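Local coordinates for protein glycoside hydrolase family 81 (Clostridium thermocellum, PDB 6FOP) that probably hydrolyses beta-1,3-glucosidic bonds in glucans such as laminarin, as part of the bacterium's cellulosome, at residues G568-K573 against L603-T608; T215-Y220 against Y279-L284; D663-A668 against N680-V685. All blocks are in the same frame, centred on the assembly; numbering follows the deposited sequence.

Contact 1 of 3, residues G568-K573 against L603-T608; sequences GTNSEK and LRECGT. With NI (nickel (II) ion), chain B.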
# COMPACT_ATOMS: atom_id res chain seq x y z
N GLY A 568 -4.48 -5.27 -22.86
CA GLY A 568 -3.84 -4.04 -23.32
C GLY A 568 -2.46 -4.31 -23.90
O GLY A 568 -1.96 -5.44 -23.86
N THR A 569 -1.87 -3.27 -24.47
CA THR A 569 -0.53 -3.37 -25.01
C THR A 569 0.47 -3.37 -23.85
O THR A 569 0.12 -3.07 -22.68
CB THR A 569 -0.18 -2.17 -25.90
OG1 THR A 569 -0.09 -1.02 -25.07
CG2 THR A 569 -1.21 -1.96 -27.03
N ASN A 570 1.71 -3.69 -24.17
CA ASN A 570 2.78 -3.60 -23.18
C ASN A 570 3.07 -2.16 -22.75
O ASN A 570 3.54 -1.93 -21.63
CB ASN A 570 4.04 -4.35 -23.65
CG ASN A 570 3.82 -5.85 -23.70
OD1 ASN A 570 3.56 -6.46 -24.76
ND2 ASN A 570 3.82 -6.44 -22.55
N SER A 571 2.72 -1.19 -23.59
CA SER A 571 2.73 0.20 -23.16
C SER A 571 1.73 0.45 -22.03
O SER A 571 2.06 1.12 -21.03
CB SER A 571 2.50 1.14 -24.32
OG SER A 571 2.50 2.48 -23.86
N GLU A 572 0.51 -0.06 -22.18
CA GLU A 572 -0.47 0.01 -21.10
C GLU A 572 0.01 -0.75 -19.84
O GLU A 572 -0.12 -0.24 -18.73
CB GLU A 572 -1.84 -0.51 -21.55
CG GLU A 572 -2.48 0.40 -22.59
CD GLU A 572 -3.67 -0.23 -23.25
OE1 GLU A 572 -4.79 -0.06 -22.72
OE2 GLU A 572 -3.48 -0.91 -24.30
N LYS A 573 0.62 -1.93 -20.03
CA LYS A 573 1.07 -2.68 -18.88
C LYS A 573 2.09 -1.90 -18.07
O LYS A 573 2.03 -1.90 -16.83
CB LYS A 573 1.64 -4.04 -19.30
CG LYS A 573 0.61 -4.98 -19.89
CD LYS A 573 1.19 -6.35 -20.19
CE LYS A 573 0.19 -7.20 -20.95
NZ LYS A 573 0.65 -8.58 -21.17
N LEU A 603 9.21 -1.15 -25.38
CA LEU A 603 9.28 -1.11 -26.84
C LEU A 603 9.50 -2.50 -27.43
O LEU A 603 8.83 -2.89 -28.41
CB LEU A 603 10.38 -0.17 -27.31
CG LEU A 603 10.23 1.33 -27.04
CD1 LEU A 603 11.40 2.05 -27.68
CD2 LEU A 603 8.91 1.84 -27.60
N ARG A 604 10.47 -3.23 -26.86
CA ARG A 604 10.75 -4.58 -27.33
C ARG A 604 9.52 -5.48 -27.24
O ARG A 604 9.20 -6.24 -28.14
CB ARG A 604 11.89 -5.20 -26.54
CG ARG A 604 13.27 -4.67 -26.87
CD ARG A 604 14.34 -5.63 -26.37
NE ARG A 604 14.27 -5.81 -24.92
CZ ARG A 604 14.78 -4.97 -24.01
NH1 ARG A 604 15.40 -3.85 -24.37
NH2 ARG A 604 14.66 -5.25 -22.72
N GLU A 605 8.81 -5.36 -26.12
CA GLU A 605 7.62 -6.16 -25.89
C GLU A 605 6.47 -5.78 -26.82
O GLU A 605 5.68 -6.64 -27.21
CB GLU A 605 7.20 -6.09 -24.42
CG GLU A 605 8.25 -6.72 -23.51
CD GLU A 605 8.10 -6.40 -22.04
OE1 GLU A 605 7.51 -5.35 -21.65
OE2 GLU A 605 8.67 -7.16 -21.24
N CYS A 606 6.36 -4.49 -27.15
CA CYS A 606 5.36 -4.05 -28.11
C CYS A 606 5.73 -4.40 -29.56
O CYS A 606 4.86 -4.41 -30.42
CB CYS A 606 5.12 -2.53 -28.02
SG CYS A 606 4.35 -1.99 -26.50
N GLY A 607 7.01 -4.67 -29.81
CA GLY A 607 7.53 -4.88 -31.16
C GLY A 607 7.57 -3.63 -32.00
O GLY A 607 7.45 -3.71 -33.21
N THR A 608 7.76 -2.48 -31.34
CA THR A 608 7.70 -1.19 -32.02
C THR A 608 8.89 -0.33 -31.62
O THR A 608 9.56 -0.61 -30.63
CB THR A 608 6.40 -0.43 -31.67
OG1 THR A 608 6.29 -0.29 -30.25
CG2 THR A 608 5.20 -1.17 -32.19
NI NI B . 7.69 -4.99 -19.74

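Contact 2 of 3, residues T215-Y220 against Y279-L284; sequences TYYKDY and YTYSTL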
# COMPACT_ATOMS: atom_id res chain seq x y z
N THR A 215 17.40 -24.83 18.82
CA THR A 215 17.50 -24.37 20.20
C THR A 215 17.22 -22.87 20.29
O THR A 215 16.53 -22.41 21.19
CB THR A 215 18.90 -24.68 20.76
OG1 THR A 215 19.14 -26.09 20.69
CG2 THR A 215 19.04 -24.23 22.17
N TYR A 216 17.75 -22.10 19.34
CA TYR A 216 17.53 -20.65 19.34
C TYR A 216 16.06 -20.32 19.10
O TYR A 216 15.48 -19.49 19.81
CB TYR A 216 18.39 -20.01 18.26
CG TYR A 216 18.29 -18.49 18.29
CD1 TYR A 216 19.02 -17.74 19.21
CD2 TYR A 216 17.43 -17.81 17.42
CE1 TYR A 216 18.91 -16.37 19.28
CE2 TYR A 216 17.34 -16.42 17.47
CZ TYR A 216 18.08 -15.71 18.38
OH TYR A 216 17.95 -14.34 18.41
N TYR A 217 15.44 -20.97 18.13
CA TYR A 217 14.01 -20.76 17.87
C TYR A 217 13.15 -21.21 19.05
O TYR A 217 12.18 -20.55 19.40
CB TYR A 217 13.58 -21.37 16.56
CG TYR A 217 13.95 -20.51 15.35
CD1 TYR A 217 15.27 -20.32 14.97
CD2 TYR A 217 12.95 -19.89 14.60
CE1 TYR A 217 15.59 -19.55 13.87
CE2 TYR A 217 13.27 -19.11 13.50
CZ TYR A 217 14.58 -18.95 13.15
OH TYR A 217 14.91 -18.18 12.06
N LYS A 218 13.52 -22.31 19.72
CA LYS A 218 12.83 -22.72 20.93
C LYS A 218 12.91 -21.67 22.01
O LYS A 218 11.93 -21.45 22.73
CB LYS A 218 13.37 -24.07 21.43
CG LYS A 218 12.64 -24.58 22.66
CD LYS A 218 13.25 -25.85 23.20
CE LYS A 218 12.51 -26.27 24.46
NZ LYS A 218 13.17 -27.35 25.22
N ASP A 219 14.06 -20.99 22.12
CA ASP A 219 14.21 -19.96 23.13
C ASP A 219 13.12 -18.89 23.08
O ASP A 219 12.77 -18.35 24.12
CB ASP A 219 15.56 -19.24 23.02
CG ASP A 219 16.73 -20.06 23.49
OD1 ASP A 219 16.56 -20.98 24.29
OD2 ASP A 219 17.87 -19.72 23.07
N TYR A 220 12.64 -18.56 21.89
CA TYR A 220 11.60 -17.52 21.73
C TYR A 220 10.23 -18.06 21.32
O TYR A 220 9.30 -17.30 21.14
CB TYR A 220 12.10 -16.43 20.77
CG TYR A 220 13.37 -15.81 21.28
CD1 TYR A 220 13.35 -14.89 22.33
CD2 TYR A 220 14.62 -16.24 20.81
CE1 TYR A 220 14.52 -14.34 22.83
CE2 TYR A 220 15.79 -15.71 21.31
CZ TYR A 220 15.73 -14.77 22.33
OH TYR A 220 16.88 -14.27 22.82
N TYR A 279 20.19 -15.71 10.13
CA TYR A 279 19.13 -16.43 9.46
C TYR A 279 18.42 -15.59 8.42
O TYR A 279 18.08 -14.42 8.68
CB TYR A 279 18.12 -16.90 10.49
CG TYR A 279 18.71 -17.61 11.67
CD1 TYR A 279 19.55 -18.72 11.50
CD2 TYR A 279 18.42 -17.19 12.96
CE1 TYR A 279 20.07 -19.38 12.58
CE2 TYR A 279 18.95 -17.84 14.04
CZ TYR A 279 19.78 -18.94 13.85
OH TYR A 279 20.29 -19.62 14.93
N THR A 280 18.16 -16.19 7.26
CA THR A 280 17.38 -15.54 6.21
C THR A 280 16.34 -16.50 5.68
O THR A 280 16.47 -17.74 5.86
CB THR A 280 18.25 -15.07 5.04
OG1 THR A 280 18.92 -16.19 4.45
CG2 THR A 280 19.29 -14.06 5.49
N TYR A 281 15.33 -15.95 5.01
CA TYR A 281 14.34 -16.72 4.27
C TYR A 281 14.27 -16.23 2.84
O TYR A 281 14.25 -15.00 2.61
CB TYR A 281 12.96 -16.63 4.90
CG TYR A 281 12.91 -17.17 6.32
CD1 TYR A 281 12.80 -18.53 6.56
CD2 TYR A 281 13.05 -16.32 7.41
CE1 TYR A 281 12.78 -19.03 7.85
CE2 TYR A 281 13.03 -16.82 8.70
CZ TYR A 281 12.93 -18.19 8.91
OH TYR A 281 12.89 -18.66 10.20
N SER A 282 14.22 -17.15 1.89
CA SER A 282 14.00 -16.79 0.51
C SER A 282 12.51 -16.80 0.25
O SER A 282 11.85 -17.82 0.38
CB SER A 282 14.70 -17.79 -0.39
OG SER A 282 14.46 -17.48 -1.75
N THR A 283 11.98 -15.62 -0.08
CA THR A 283 10.55 -15.42 -0.25
C THR A 283 10.24 -14.77 -1.58
O THR A 283 11.13 -14.33 -2.32
CB THR A 283 9.96 -14.52 0.87
OG1 THR A 283 10.22 -13.13 0.58
CG2 THR A 283 10.50 -14.89 2.25
N LEU A 284 8.96 -14.70 -1.89
CA LEU A 284 8.50 -14.06 -3.11
C LEU A 284 8.94 -12.60 -3.17
O LEU A 284 9.16 -12.08 -4.29
CB LEU A 284 6.98 -14.14 -3.18
CG LEU A 284 6.35 -13.64 -4.46
CD1 LEU A 284 6.71 -14.54 -5.64
CD2 LEU A 284 4.86 -13.57 -4.29

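Contact 3 of 3, residues D663-A668 against N680-V685; sequences DFSVTA and NIRTYV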
# COMPACT_ATOMS: atom_id res chain seq x y z
N ASP A 663 16.84 15.54 -8.76
CA ASP A 663 18.11 15.27 -8.08
C ASP A 663 17.78 14.85 -6.65
O ASP A 663 17.37 15.67 -5.83
CB ASP A 663 18.98 16.52 -8.09
CG ASP A 663 20.40 16.27 -7.60
OD1 ASP A 663 20.60 15.34 -6.80
OD2 ASP A 663 21.32 17.01 -8.02
N PHE A 664 17.96 13.56 -6.39
CA PHE A 664 17.63 12.97 -5.09
C PHE A 664 18.76 13.03 -4.08
O PHE A 664 18.65 12.48 -3.00
CB PHE A 664 17.19 11.53 -5.33
CG PHE A 664 15.94 11.44 -6.13
CD1 PHE A 664 14.71 11.65 -5.53
CD2 PHE A 664 15.99 11.30 -7.51
CE1 PHE A 664 13.54 11.61 -6.27
CE2 PHE A 664 14.84 11.27 -8.24
CZ PHE A 664 13.62 11.42 -7.62
N SER A 665 19.86 13.71 -4.40
CA SER A 665 21.00 13.79 -3.50
C SER A 665 20.95 15.02 -2.58
O SER A 665 21.89 15.25 -1.81
CB SER A 665 22.30 13.78 -4.29
OG SER A 665 22.50 15.00 -4.96
N VAL A 666 19.89 15.81 -2.69
CA VAL A 666 19.73 17.05 -1.93
C VAL A 666 18.36 17.06 -1.29
O VAL A 666 17.35 16.86 -1.98
CB VAL A 666 19.80 18.29 -2.84
CG1 VAL A 666 19.72 19.60 -2.03
CG2 VAL A 666 21.03 18.28 -3.67
N THR A 667 18.30 17.39 0.00
CA THR A 667 17.04 17.56 0.70
C THR A 667 16.89 18.98 1.24
O THR A 667 17.83 19.78 1.17
CB THR A 667 16.87 16.50 1.79
OG1 THR A 667 17.98 16.57 2.69
CG2 THR A 667 16.80 15.10 1.17
N ALA A 668 15.73 19.27 1.82
CA ALA A 668 15.43 20.60 2.33
C ALA A 668 14.57 20.50 3.56
O ALA A 668 13.83 19.52 3.75
CB ALA A 668 14.72 21.45 1.28
N ASN A 680 24.59 19.39 -14.39
CA ASN A 680 25.24 19.85 -13.15
C ASN A 680 24.87 21.26 -12.67
O ASN A 680 25.52 21.77 -11.76
CB ASN A 680 26.77 19.68 -13.23
CG ASN A 680 27.16 18.26 -13.54
OD1 ASN A 680 26.75 17.33 -12.85
ND2 ASN A 680 27.98 18.07 -14.56
N ILE A 681 23.83 21.85 -13.25
CA ILE A 681 23.26 23.12 -12.75
C ILE A 681 21.95 22.78 -12.04
O ILE A 681 21.03 22.25 -12.68
CB ILE A 681 22.95 24.09 -13.92
CG1 ILE A 681 24.18 24.34 -14.82
CG2 ILE A 681 22.38 25.38 -13.35
CD1 ILE A 681 25.39 24.82 -14.08
N ARG A 682 21.85 23.10 -10.75
CA ARG A 682 20.65 22.81 -9.98
C ARG A 682 19.64 23.94 -10.02
O ARG A 682 20.02 25.11 -9.96
CB ARG A 682 20.99 22.48 -8.52
CG ARG A 682 21.56 21.10 -8.37
CD ARG A 682 21.91 20.79 -6.93
NE ARG A 682 22.36 19.41 -6.87
CZ ARG A 682 23.15 18.89 -5.94
NH1 ARG A 682 23.61 19.62 -4.93
NH2 ARG A 682 23.48 17.60 -6.05
N THR A 683 18.37 23.57 -10.14
CA THR A 683 17.26 24.49 -9.95
C THR A 683 16.44 23.98 -8.76
O THR A 683 16.11 22.78 -8.66
CB THR A 683 16.39 24.65 -11.21
OG1 THR A 683 17.20 25.19 -12.26
CG2 THR A 683 15.24 25.59 -10.95
N TYR A 684 16.12 24.90 -7.87
CA TYR A 684 15.45 24.61 -6.62
C TYR A 684 14.05 25.20 -6.68
O TYR A 684 13.90 26.39 -7.03
CB TYR A 684 16.24 25.26 -5.49
CG TYR A 684 17.70 24.87 -5.42
CD1 TYR A 684 18.64 25.48 -6.22
CD2 TYR A 684 18.14 23.89 -4.54
CE1 TYR A 684 19.97 25.14 -6.18
CE2 TYR A 684 19.48 23.54 -4.48
CZ TYR A 684 20.39 24.16 -5.30
OH TYR A 684 21.72 23.85 -5.25
N VAL A 685 13.04 24.42 -6.37
CA VAL A 685 11.65 24.85 -6.42
C VAL A 685 11.03 24.60 -5.06
O VAL A 685 11.15 23.50 -4.52
CB VAL A 685 10.84 24.12 -7.49
CG1 VAL A 685 9.43 24.68 -7.58
CG2 VAL A 685 11.58 24.18 -8.84

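Contact 1 of 3, residues G568-K573 against L603-T608
Helix 570-575 begins beside the place where helix 592-606 stops, and the two ends approach each other at N570 and C606, whose CA atoms lie 5.6 Å apart. Each end carries a classical motif: a capping box of T569 and E572 starts the first helix, and a Schellman motif, with G607 at C-prime, ends the second. In the box E572 N donates to T569 OG1 at 3.1 Å, while T569 N donates to E572 OE2 at 2.9 Å, reaching the carboxylate from above its plane. A short hydroxyl suits the N-cap, and glycine readily adopts the positive phi of G607. Between the helix ends the side chains of N570 and E605 cross at about a right angle, with N570 CG against E605 CB at 3.5 Å. C606 directs its sulfur to the helix start: SG rests 3.7 Å from N570 CB and 3.4 Å from S571 N, a spot the large, polarisable sulfur fills without a long reach. E605 runs extended beyond CG to a nickel ion also bound by H562, H574 and E601. Its OE2 is hydrogen-bonded to H549. The other oxygen, E605 OE1, binds the nickel at 2.0 Å.

Contact 2 of 3, residues T215-Y220 against Y279-L284
Y279 receives two tyrosines of helix 211-220 in different ways. Y217 places CE1 over one face of the Y279 ring, offset toward its rim and 3.8 Å from Y279 CE2, whereas Y216 comes to the ring's edge, its CD2 3.7 Å from the same Y279 CE2. Both pairs are oblique, with ring planes 49° apart for Y216 and 59° for Y217. The side chains of Y217 and Y279 slide past each other in opposite directions, which brings the Y217 hydroxyl alongside the root of the Y279 ring, near CB and CG, where Y281 can meet it. There Y217 OH donates to Y281 OH at 2.8 Å, the two tyrosines arriving from opposite directions. Y281 OH is in turn hydrogen-bonded to V205 O, and the resulting chain of bonds satisfies polar groups in a largely buried place. Tyrosine suits positions 217 and 281 because its hydroxyl can both donate and accept, while Y279 contributes its broad ring. The successive residues Y216 and Y217 reach different parts of the cluster through different first torsions: CG of Y216 is anti to the backbone N (chi1 -175°), while that of Y217 is anti to the carbonyl carbon. Further out, Y220 CE2 lies over one face of the Y216 ring, Q292 holds Y216 OH, and P207 touches both Y217 and Y279. The arrangement is an aromatic cluster, fastening a short helix that follows strand 200-206 of an eight-stranded antiparallel sheet to edge strand 280-283 of a three-stranded one.

Contact 3 of 3, residues D663-A668 against N680-V685
D663 and R682 meet because both side chains reach across: CG of D663 is anti to its own N (chi1 -170°), and R682, after a first turn that sets CG beside the backbone N, runs fully extended from CG to NE. The two side chains cross at about a right angle, their carboxylate and guanidinium planes 67° apart. R682 grips the acid side-on in a salt bridge with both nitrogens on a single oxygen: NE donates to D663 OD2 at 2.9 Å and NH2 donates to the same OD2 at 3.0 Å. The bonds are bent, and both approach from one face of the carboxylate. The other oxygen serves the loop itself. D663 OD1 accepts from S665 N at 3.0 Å, closing an Asx turn, and S665 OG donates to it as well, at 2.7 Å. Aspartate suits this corner because its short chain can turn one oxygen back to the loop and the other to the strand, and serine adds a second donor without bulk. S665 OG also lies 3.0 Å from R682 NH2, but the angle is too poor for a hydrogen bond. N677 supplies a further hydrogen bond to D663 OD2, and D700 forms a salt bridge with R682 NH1. Set between two aspartates, the arginine very probably stays charged, and its positive charge, with the several donors around D663, would help keep that carboxylate ionised.

Overall arrangement
From the N terminus the chain first makes contact 2, where T215-Y220 meets Y279-L284 and closes a loop of 58 residues, about half of them in strands, within the beta-rich first part. It then enters the helical region, where contact 1 closes a loop of 29 residues, bringing the start of helix 570-575 to the end of helix 592-606 beside the nickel site. Contact 3 follows near the C terminus, spanning 11 residues and tying a loop to strand 681-688 of the last four-stranded sheet. The three are in series, with no nesting or crossing, and none touches another. Contact 2 is centred 42 Å from each of the others, while the centres of contacts 1 and 3 are 33 Å apart.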